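Local coordinates for protein indole-3-pyruvate decarboxylase (Azospirillum brasilense, PDB 2NXW) that catalyses the thiamine diphosphate- and magnesium-dependent decarboxylation of indole-3-pyruvate to indole-3-acetaldehyde, a step in auxin biosynthesis, at residues P43-F51 with V87-G95; A503-R514 with T529-M539. All coordinates share one frame; numbering follows the deposited sequence.

How the contacts relate
The two contacts illustrate how a thiamine diphosphate decarboxylase divides its cofactor site between domains and subunits. Contact 1, in the N-terminal domain, borders the pyrimidine end of a thiamine diphosphate that is hydrogen-bonded to several residues of the second subunit, among them Asp-402 and Gly-450; Pro-43, Gly-44 and Gly-95 line it. Contact 2 closes the edge of the sheet in the C-terminal domain, near the magnesium site of Asp-449 and Asn-476; the side chain of Glu-537 comes within about 11 Å of a different copy of the cofactor, and that of Met-539 lies about 10 Å from a magnesium ion. The centres of contact 1 and contact 2 are about 32 Å apart, and both contacts also reach the second subunit.

Contact 1: residues P43-F51 with V87-G95; sequences PGDFALPFF and VAAVTYGAG. With TPP (thiamine diphosphate), chain I.
In the N-terminal, pyrimidine-binding domain of this thiamine diphosphate enzyme, Thr-91, just past the carboxyl end of strand 86-90, packs against Gly-44 beside the cofactor. Its OG1 lies 3.4 Å from Gly-44 CA. Because Gly-44 has no CB, which would collide with Thr-91 CG2, the two backbones can come this close. Gly-44 CA in turn lies 3.6 Å from C7' of the cofactor, the carbon joining its two rings, while Gly-95 CA approaches N1' of the pyrimidine. With OG1 anti to the backbone N (chi1 -168°), the Thr-91 hydroxyl is turned to the start of the 3-10 segment 45-47. There a water sits 2.6 Å from Thr-91 OG1 and accepts a hydrogen bond from Phe-46 N at 3.2 Å. A valine in place of Thr-91 would probably leave this water without its hydroxyl partner and lose the bridge to Phe-46 N. Apolar contacts flank the bridge: Phe-46 CD1 meets Tyr-92 CB at 3.7 Å, and Phe-51 CZ reaches Ala-89 CB at 3.7 Å, the Phe-51 ring carrying Pro-43 CB over one face. Tyr-92 OH bonds to Asp-139. Strand 86-90 runs parallel between strands 39-41 and 113-119; Phe-50 spreads onto Met-39 and Ile-116 of these neighbours, whereas Ala-88 and Val-90 touch helix 68-82.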
loop_
_atom_site.group_PDB
_atom_site.type_symbol
_atom_site.label_atom_id
_atom_site.label_comp_id
_atom_site.label_asym_id
_atom_site.label_seq_id
_atom_site.Cartn_x
_atom_site.Cartn_y
_atom_site.Cartn_z
ATOM N N PRO A 43 -29.473 13.646 -12.193
ATOM C CA PRO A 43 -30.137 12.387 -11.857
ATOM C C PRO A 43 -29.752 11.194 -12.714
ATOM O O PRO A 43 -29.025 11.318 -13.706
ATOM C CB PRO A 43 -31.614 12.743 -12.009
ATOM C CG PRO A 43 -31.583 13.647 -13.209
ATOM C CD PRO A 43 -30.380 14.545 -12.926
ATOM N N GLY A 44 -30.256 10.038 -12.293
ATOM C CA GLY A 44 -30.045 8.785 -12.989
ATOM C C GLY A 44 -31.050 7.817 -12.398
ATOM O O GLY A 44 -31.675 8.128 -11.391
ATOM N N ASP A 45 -31.206 6.652 -13.010
ATOM C CA ASP A 45 -32.156 5.656 -12.523
ATOM C C ASP A 45 -32.196 5.466 -11.010
ATOM O O ASP A 45 -33.253 5.606 -10.386
ATOM C CB ASP A 45 -31.870 4.302 -13.176
ATOM C CG ASP A 45 -32.356 4.229 -14.602
ATOM O OD1 ASP A 45 -32.305 5.259 -15.306
ATOM O OD2 ASP A 45 -32.778 3.133 -15.025
ATOM N N PHE A 46 -31.050 5.142 -10.418
ATOM C CA PHE A 46 -30.996 4.891 -8.987
ATOM C C PHE A 46 -31.271 6.109 -8.116
ATOM O O PHE A 46 -31.643 5.973 -6.953
ATOM C CB PHE A 46 -29.644 4.264 -8.614
ATOM C CG PHE A 46 -29.450 2.873 -9.164
ATOM C CD1 PHE A 46 -28.400 2.594 -10.036
ATOM C CD2 PHE A 46 -30.327 1.846 -8.819
ATOM C CE1 PHE A 46 -28.226 1.309 -10.554
ATOM C CE2 PHE A 46 -30.163 0.560 -9.330
ATOM C CZ PHE A 46 -29.109 0.292 -10.199
ATOM N N ALA A 47 -31.115 7.300 -8.682
ATOM C CA ALA A 47 -31.345 8.526 -7.932
ATOM C C ALA A 47 -32.688 9.199 -8.231
ATOM O O ALA A 47 -33.004 10.209 -7.609
ATOM C CB ALA A 47 -30.211 9.525 -8.202
ATOM N N LEU A 48 -33.477 8.648 -9.151
ATOM C CA LEU A 48 -34.751 9.284 -9.499
ATOM C C LEU A 48 -35.686 9.522 -8.309
ATOM O O LEU A 48 -36.224 10.617 -8.157
ATOM C CB LEU A 48 -35.455 8.502 -10.611
ATOM C CG LEU A 48 -34.890 8.782 -12.007
ATOM C CD1 LEU A 48 -35.523 7.855 -13.028
ATOM C CD2 LEU A 48 -35.149 10.233 -12.377
ATOM N N PRO A 49 -35.894 8.508 -7.456
ATOM C CA PRO A 49 -36.780 8.723 -6.305
ATOM C C PRO A 49 -36.323 9.874 -5.404
ATOM O O PRO A 49 -37.141 10.647 -4.903
ATOM C CB PRO A 49 -36.745 7.372 -5.593
ATOM C CG PRO A 49 -36.609 6.408 -6.745
ATOM C CD PRO A 49 -35.544 7.079 -7.593
ATOM N N PHE A 50 -35.013 9.989 -5.195
ATOM C CA PHE A 50 -34.472 11.056 -4.361
ATOM C C PHE A 50 -34.696 12.430 -5.005
ATOM O O PHE A 50 -35.085 13.384 -4.332
ATOM C CB PHE A 50 -32.972 10.839 -4.111
ATOM C CG PHE A 50 -32.340 11.912 -3.279
ATOM C CD1 PHE A 50 -32.576 11.984 -1.912
ATOM C CD2 PHE A 50 -31.532 12.877 -3.871
ATOM C CE1 PHE A 50 -32.019 13.005 -1.136
ATOM C CE2 PHE A 50 -30.973 13.893 -3.115
ATOM C CZ PHE A 50 -31.213 13.963 -1.748
ATOM N N PHE A 51 -34.452 12.535 -6.311
ATOM C CA PHE A 51 -34.647 13.815 -6.976
ATOM C C PHE A 51 -36.122 14.210 -6.977
ATOM O O PHE A 51 -36.438 15.397 -6.949
ATOM C CB PHE A 51 -34.093 13.777 -8.407
ATOM C CG PHE A 51 -32.616 14.075 -8.502
ATOM C CD1 PHE A 51 -31.680 13.216 -7.930
ATOM C CD2 PHE A 51 -32.170 15.210 -9.177
ATOM C CE1 PHE A 51 -30.314 13.481 -8.032
ATOM C CE2 PHE A 51 -30.801 15.488 -9.285
ATOM C CZ PHE A 51 -29.878 14.620 -8.712
ATOM N N VAL A 87 -24.015 20.969 -1.378
ATOM C CA VAL A 87 -24.719 19.710 -1.615
ATOM C C VAL A 87 -24.682 19.330 -3.082
ATOM O O VAL A 87 -25.142 20.076 -3.952
ATOM C CB VAL A 87 -26.191 19.785 -1.123
ATOM C CG1 VAL A 87 -26.823 18.395 -1.160
ATOM C CG2 VAL A 87 -26.235 20.352 0.294
ATOM N N ALA A 88 -24.142 18.141 -3.340
ATOM C CA ALA A 88 -23.985 17.619 -4.690
ATOM C C ALA A 88 -24.613 16.241 -4.775
ATOM O O ALA A 88 -24.153 15.307 -4.107
ATOM C CB ALA A 88 -22.500 17.534 -5.030
ATOM N N ALA A 89 -25.647 16.123 -5.602
ATOM C CA ALA A 89 -26.383 14.869 -5.768
ATOM C C ALA A 89 -26.124 14.211 -7.112
ATOM O O ALA A 89 -26.270 14.837 -8.164
ATOM C CB ALA A 89 -27.892 15.124 -5.588
ATOM N N VAL A 90 -25.765 12.931 -7.056
ATOM C CA VAL A 90 -25.448 12.152 -8.241
ATOM C C VAL A 90 -26.092 10.772 -8.232
ATOM O O VAL A 90 -26.705 10.352 -7.240
ATOM C CB VAL A 90 -23.918 11.964 -8.376
ATOM C CG1 VAL A 90 -23.244 13.329 -8.593
ATOM C CG2 VAL A 90 -23.364 11.276 -7.137
ATOM N N THR A 91 -25.959 10.065 -9.341
ATOM C CA THR A 91 -26.508 8.727 -9.429
ATOM C C THR A 91 -25.360 7.730 -9.316
ATOM O O THR A 91 -24.193 8.072 -9.515
ATOM C CB THR A 91 -27.297 8.531 -10.736
ATOM O OG1 THR A 91 -28.045 7.307 -10.656
ATOM C CG2 THR A 91 -26.355 8.494 -11.943
ATOM N N TYR A 92 -25.710 6.494 -8.990
ATOM C CA TYR A 92 -24.738 5.426 -8.794
ATOM C C TYR A 92 -23.946 5.108 -10.046
ATOM O O TYR A 92 -24.474 5.142 -11.161
ATOM C CB TYR A 92 -25.463 4.157 -8.332
ATOM C CG TYR A 92 -24.571 3.169 -7.617
ATOM C CD1 TYR A 92 -24.069 3.468 -6.356
ATOM C CD2 TYR A 92 -24.231 1.944 -8.196
ATOM C CE1 TYR A 92 -23.250 2.583 -5.671
ATOM C CE2 TYR A 92 -23.396 1.036 -7.511
ATOM C CZ TYR A 92 -22.916 1.376 -6.246
ATOM O OH TYR A 92 -22.109 0.515 -5.531
ATOM N N GLY A 93 -22.673 4.788 -9.847
ATOM C CA GLY A 93 -21.840 4.423 -10.970
ATOM C C GLY A 93 -21.166 5.593 -11.655
ATOM O O GLY A 93 -20.547 6.441 -11.010
ATOM N N ALA A 94 -21.288 5.626 -12.979
ATOM C CA ALA A 94 -20.663 6.669 -13.787
ATOM C C ALA A 94 -20.879 8.080 -13.260
ATOM O O ALA A 94 -19.934 8.878 -13.199
ATOM C CB ALA A 94 -21.145 6.566 -15.239
ATOM N N GLY A 95 -22.115 8.390 -12.875
ATOM C CA GLY A 95 -22.409 9.719 -12.358
ATOM C C GLY A 95 -21.515 10.096 -11.189
ATOM O O GLY A 95 -20.874 11.152 -11.183
HETATM N "N1'" TPP I . -24.455 10.739 -15.553
HETATM C "C2'" TPP I . -23.650 9.921 -16.245
HETATM C CM2 TPP I . -22.172 10.267 -16.373
HETATM N "N3'" TPP I . -24.127 8.815 -16.821
HETATM C "C4'" TPP I . -25.451 8.471 -16.736
HETATM N "N4'" TPP I . -25.887 7.305 -17.298
HETATM C "C5'" TPP I . -26.352 9.339 -16.039
HETATM C "C6'" TPP I . -25.793 10.486 -15.440
HETATM C "C7'" TPP I . -27.887 9.047 -15.900
HETATM N N3 TPP I . -28.645 9.024 -17.232
HETATM C C2 TPP I . -28.907 7.846 -17.799
HETATM S S1 TPP I . -29.815 8.262 -19.225
HETATM C C5 TPP I . -29.799 10.006 -19.015
HETATM C C4 TPP I . -29.109 10.158 -17.819
HETATM C CM4 TPP I . -28.897 11.554 -17.210
HETATM C C6 TPP I . -30.410 10.998 -19.908
HETATM C C7 TPP I . -29.628 11.079 -21.221
HETATM O O7 TPP I . -30.167 12.184 -21.909
HETATM P PA TPP I . -29.721 12.221 -23.426
HETATM O O1A TPP I . -28.229 12.193 -23.602
HETATM O O2A TPP I . -30.304 13.564 -23.994
HETATM O O3A TPP I . -30.348 10.987 -24.296
HETATM P PB TPP I . -31.966 10.643 -24.153
HETATM O O1B TPP I . -32.767 11.944 -24.316
HETATM O O2B TPP I . -32.264 9.667 -25.317
HETATM O O3B TPP I . -32.270 9.985 -22.840
HETATM O O HOH W 1 -28.312 5.157 -12.080
#

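Contact 2: residues A503-R514 with T529-M539; sequences AAGMGGDGVRVR and TRGRFQLIEAM
Arg-512 and Glu-537 both carry CG anti to the backbone N (chi1 170° and -180°), and their side chains rise side by side from one face of two neighbouring parallel strands; the bend of Arg-512 at chi3 brings its NE/NH2 edge to the carboxylate, the two planes 65° apart. The strands, 509-513 and 534-539, belong to a beta-alpha-beta unit joined through helix 516-528, and the first is the outermost strand of its sheet within the chain. The salt bridge is side-on: Arg-512 NE meets Glu-537 OE1 at 3.0 Å and NH2 meets OE2 at 2.9 Å, each donor arriving from above the carboxylate plane. Asn-475, Phe-499 and Ala-500 also donate to this buried carboxylate, which would probably favour its charged form, while Arg-512 NH2 has a second acid in Asp-496. Met-539, bent twice, lays CE over the centre of the Arg-512 guanidinium. At the other end of the pair Asp-509 has a partner for each oxygen: Arg-532 NE bonds to OD1 at 2.9 Å, and Gln-534 NE2 to OD2 at 2.9 Å. Gln-534 NE2 also donates to Arg-532 O, which fixes the turn of its amide. Backbone bonds zip the strands from Asp-509 N to Met-539 N. Just before them, Gly-508 CA rests 3.5 Å from the centroid of the Phe-533 ring, a CH-pi contact over its face that the absence of a CB makes possible.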
loop_
_atom_site.group_PDB
_atom_site.type_symbol
_atom_site.label_atom_id
_atom_site.label_comp_id
_atom_site.label_asym_id
_atom_site.label_seq_id
_atom_site.Cartn_x
_atom_site.Cartn_y
_atom_site.Cartn_z
ATOM N N ALA A 503 -21.573 31.486 -27.912
ATOM C CA ALA A 503 -22.379 31.912 -26.772
ATOM C C ALA A 503 -23.875 31.973 -27.031
ATOM O O ALA A 503 -24.666 31.595 -26.162
ATOM C CB ALA A 503 -21.898 33.271 -26.262
ATOM N N ALA A 504 -24.271 32.458 -28.201
ATOM C CA ALA A 504 -25.696 32.572 -28.489
ATOM C C ALA A 504 -26.417 31.232 -28.416
ATOM O O ALA A 504 -27.558 31.165 -27.960
ATOM C CB ALA A 504 -25.913 33.216 -29.860
ATOM N N GLY A 505 -25.748 30.170 -28.856
ATOM C CA GLY A 505 -26.357 28.849 -28.829
ATOM C C GLY A 505 -26.623 28.361 -27.415
ATOM O O GLY A 505 -27.434 27.449 -27.203
ATOM N N MET A 506 -25.936 28.977 -26.454
ATOM C CA MET A 506 -26.071 28.654 -25.038
ATOM C C MET A 506 -26.924 29.670 -24.290
ATOM O O MET A 506 -27.025 29.619 -23.064
ATOM C CB MET A 506 -24.699 28.593 -24.362
ATOM C CG MET A 506 -23.850 27.439 -24.793
ATOM S SD MET A 506 -22.347 27.362 -23.820
ATOM C CE MET A 506 -21.312 28.601 -24.606
ATOM N N GLY A 507 -27.513 30.608 -25.026
ATOM C CA GLY A 507 -28.366 31.599 -24.387
ATOM C C GLY A 507 -27.694 32.814 -23.781
ATOM O O GLY A 507 -28.275 33.468 -22.920
ATOM N N GLY A 508 -26.481 33.133 -24.219
ATOM C CA GLY A 508 -25.795 34.295 -23.681
ATOM C C GLY A 508 -25.264 35.206 -24.771
ATOM O O GLY A 508 -25.415 34.920 -25.970
ATOM N N ASP A 509 -24.632 36.299 -24.357
ATOM C CA ASP A 509 -24.073 37.273 -25.300
ATOM C C ASP A 509 -22.562 37.193 -25.297
ATOM O O ASP A 509 -21.919 37.417 -24.273
ATOM C CB ASP A 509 -24.487 38.690 -24.918
ATOM C CG ASP A 509 -25.987 38.865 -24.884
ATOM O OD1 ASP A 509 -26.683 38.200 -25.683
ATOM O OD2 ASP A 509 -26.460 39.674 -24.066
ATOM N N GLY A 510 -21.999 36.898 -26.456
ATOM C CA GLY A 510 -20.563 36.787 -26.541
ATOM C C GLY A 510 -19.970 37.790 -27.500
ATOM O O GLY A 510 -20.603 38.188 -28.475
ATOM N N VAL A 511 -18.756 38.217 -27.190
ATOM C CA VAL A 511 -18.034 39.131 -28.052
ATOM C C VAL A 511 -16.549 38.804 -28.009
ATOM O O VAL A 511 -15.985 38.572 -26.942
ATOM C CB VAL A 511 -18.275 40.621 -27.656
ATOM C CG1 VAL A 511 -17.802 40.897 -26.260
ATOM C CG2 VAL A 511 -17.580 41.546 -28.654
ATOM N N ARG A 512 -15.927 38.751 -29.183
ATOM C CA ARG A 512 -14.489 38.494 -29.270
ATOM C C ARG A 512 -13.816 39.854 -29.408
ATOM O O ARG A 512 -14.192 40.660 -30.265
ATOM C CB ARG A 512 -14.164 37.630 -30.489
ATOM C CG ARG A 512 -12.663 37.532 -30.787
ATOM C CD ARG A 512 -12.354 36.554 -31.916
ATOM N NE ARG A 512 -12.400 35.170 -31.453
ATOM C CZ ARG A 512 -11.792 34.157 -32.059
ATOM N NH1 ARG A 512 -11.102 34.365 -33.178
ATOM N NH2 ARG A 512 -11.795 32.955 -31.506
ATOM N N VAL A 513 -12.837 40.117 -28.556
ATOM C CA VAL A 513 -12.128 41.387 -28.591
ATOM C C VAL A 513 -10.635 41.145 -28.799
ATOM O O VAL A 513 -10.067 40.197 -28.247
ATOM C CB VAL A 513 -12.365 42.223 -27.286
ATOM C CG1 VAL A 513 -13.844 42.607 -27.182
ATOM C CG2 VAL A 513 -11.947 41.439 -26.046
ATOM N N ARG A 514 -10.019 41.988 -29.630
ATOM C CA ARG A 514 -8.590 41.881 -29.933
ATOM C C ARG A 514 -7.751 43.076 -29.492
ATOM O O ARG A 514 -6.541 42.939 -29.285
ATOM C CB ARG A 514 -8.386 41.666 -31.431
ATOM C CG ARG A 514 -8.844 40.307 -31.923
ATOM C CD ARG A 514 -8.457 40.086 -33.392
ATOM N NE ARG A 514 -8.788 38.737 -33.827
ATOM C CZ ARG A 514 -8.064 37.661 -33.533
ATOM N NH1 ARG A 514 -6.957 37.784 -32.809
ATOM N NH2 ARG A 514 -8.453 36.468 -33.959
ATOM N N THR A 529 -25.326 45.073 -19.107
ATOM C CA THR A 529 -26.308 44.117 -19.597
ATOM C C THR A 529 -26.531 42.902 -18.701
ATOM O O THR A 529 -25.756 41.949 -18.735
ATOM C CB THR A 529 -25.891 43.600 -20.997
ATOM O OG1 THR A 529 -25.513 44.714 -21.823
ATOM C CG2 THR A 529 -27.035 42.859 -21.667
ATOM N N ARG A 530 -27.588 42.940 -17.898
ATOM C CA ARG A 530 -27.915 41.812 -17.041
ATOM C C ARG A 530 -29.041 41.020 -17.700
ATOM O O ARG A 530 -29.595 41.450 -18.718
ATOM C CB ARG A 530 -28.326 42.306 -15.652
ATOM C CG ARG A 530 -27.137 42.855 -14.874
ATOM C CD ARG A 530 -27.325 42.733 -13.369
ATOM N NE ARG A 530 -27.308 41.339 -12.925
ATOM C CZ ARG A 530 -27.255 40.962 -11.649
ATOM N NH1 ARG A 530 -27.211 41.875 -10.681
ATOM N NH2 ARG A 530 -27.249 39.671 -11.339
ATOM N N GLY A 531 -29.362 39.854 -17.145
ATOM C CA GLY A 531 -30.423 39.025 -17.699
ATOM C C GLY A 531 -29.950 37.854 -18.559
ATOM O O GLY A 531 -30.696 36.900 -18.784
ATOM N N ARG A 532 -28.718 37.945 -19.058
ATOM C CA ARG A 532 -28.100 36.905 -19.887
ATOM C C ARG A 532 -26.622 36.893 -19.529
ATOM O O ARG A 532 -26.058 37.949 -19.246
ATOM C CB ARG A 532 -28.225 37.248 -21.379
ATOM C CG ARG A 532 -29.639 37.122 -21.943
ATOM C CD ARG A 532 -29.750 37.790 -23.310
ATOM N NE ARG A 532 -28.974 37.129 -24.365
ATOM C CZ ARG A 532 -29.352 36.023 -25.004
ATOM N NH1 ARG A 532 -30.505 35.432 -24.704
ATOM N NH2 ARG A 532 -28.582 35.508 -25.960
ATOM N N PHE A 533 -25.990 35.718 -19.524
ATOM C CA PHE A 533 -24.561 35.713 -19.227
ATOM C C PHE A 533 -23.829 36.477 -20.329
ATOM O O PHE A 533 -24.280 36.541 -21.477
ATOM C CB PHE A 533 -24.018 34.272 -19.054
ATOM C CG PHE A 533 -23.834 33.494 -20.334
ATOM C CD1 PHE A 533 -22.733 33.736 -21.153
ATOM C CD2 PHE A 533 -24.716 32.473 -20.683
ATOM C CE1 PHE A 533 -22.511 32.971 -22.298
ATOM C CE2 PHE A 533 -24.506 31.696 -21.832
ATOM C CZ PHE A 533 -23.391 31.953 -22.642
ATOM N N GLN A 534 -22.718 37.087 -19.944
ATOM C CA GLN A 534 -21.925 37.885 -20.864
ATOM C C GLN A 534 -20.540 37.283 -20.968
ATOM O O GLN A 534 -19.813 37.226 -19.979
ATOM C CB GLN A 534 -21.820 39.313 -20.339
ATOM C CG GLN A 534 -23.171 39.988 -20.110
ATOM C CD GLN A 534 -23.895 40.288 -21.399
ATOM O OE1 GLN A 534 -23.336 40.921 -22.301
ATOM N NE2 GLN A 534 -25.145 39.837 -21.502
ATOM N N LEU A 535 -20.190 36.840 -22.168
ATOM C CA LEU A 535 -18.894 36.225 -22.405
ATOM C C LEU A 535 -18.004 37.146 -23.236
ATOM O O LEU A 535 -18.323 37.476 -24.381
ATOM C CB LEU A 535 -19.088 34.889 -23.128
ATOM C CG LEU A 535 -17.816 34.133 -23.530
ATOM C CD1 LEU A 535 -17.019 33.780 -22.290
ATOM C CD2 LEU A 535 -18.190 32.873 -24.302
ATOM N N ILE A 536 -16.907 37.583 -22.638
ATOM C CA ILE A 536 -15.943 38.432 -23.330
ATOM C C ILE A 536 -14.750 37.532 -23.647
ATOM O O ILE A 536 -14.037 37.098 -22.737
ATOM C CB ILE A 536 -15.470 39.612 -22.445
ATOM C CG1 ILE A 536 -16.669 40.495 -22.059
ATOM C CG2 ILE A 536 -14.423 40.451 -23.217
ATOM C CD1 ILE A 536 -16.337 41.544 -21.004
ATOM N N GLU A 537 -14.556 37.247 -24.930
ATOM C CA GLU A 537 -13.456 36.398 -25.374
ATOM C C GLU A 537 -12.300 37.317 -25.744
ATOM O O GLU A 537 -12.300 37.923 -26.825
ATOM C CB GLU A 537 -13.902 35.565 -26.577
ATOM C CG GLU A 537 -12.807 34.652 -27.096
ATOM C CD GLU A 537 -13.172 33.962 -28.386
ATOM O OE1 GLU A 537 -14.075 34.443 -29.111
ATOM O OE2 GLU A 537 -12.532 32.932 -28.688
ATOM N N ALA A 538 -11.322 37.410 -24.848
ATOM C CA ALA A 538 -10.173 38.289 -25.048
ATOM C C ALA A 538 -9.033 37.542 -25.702
ATOM O O ALA A 538 -8.468 36.631 -25.099
ATOM C CB ALA A 538 -9.716 38.861 -23.713
ATOM N N MET A 539 -8.703 37.920 -26.935
ATOM C CA MET A 539 -7.602 37.276 -27.645
ATOM C C MET A 539 -6.284 37.820 -27.085
ATOM O O MET A 539 -6.089 39.027 -26.974
ATOM C CB MET A 539 -7.707 37.559 -29.144
ATOM C CG MET A 539 -9.081 37.232 -29.742
ATOM S SD MET A 539 -9.678 35.551 -29.315
ATOM C CE MET A 539 -8.535 34.555 -30.285
HETATM O O HOH W 2 -29.162 33.342 -27.656
HETATM O O HOH W 3 -27.803 33.446 -20.121
HETATM O O HOH W 4 -20.862 40.344 -23.669
HETATM O O HOH W 5 -5.037 40.891 -28.560
#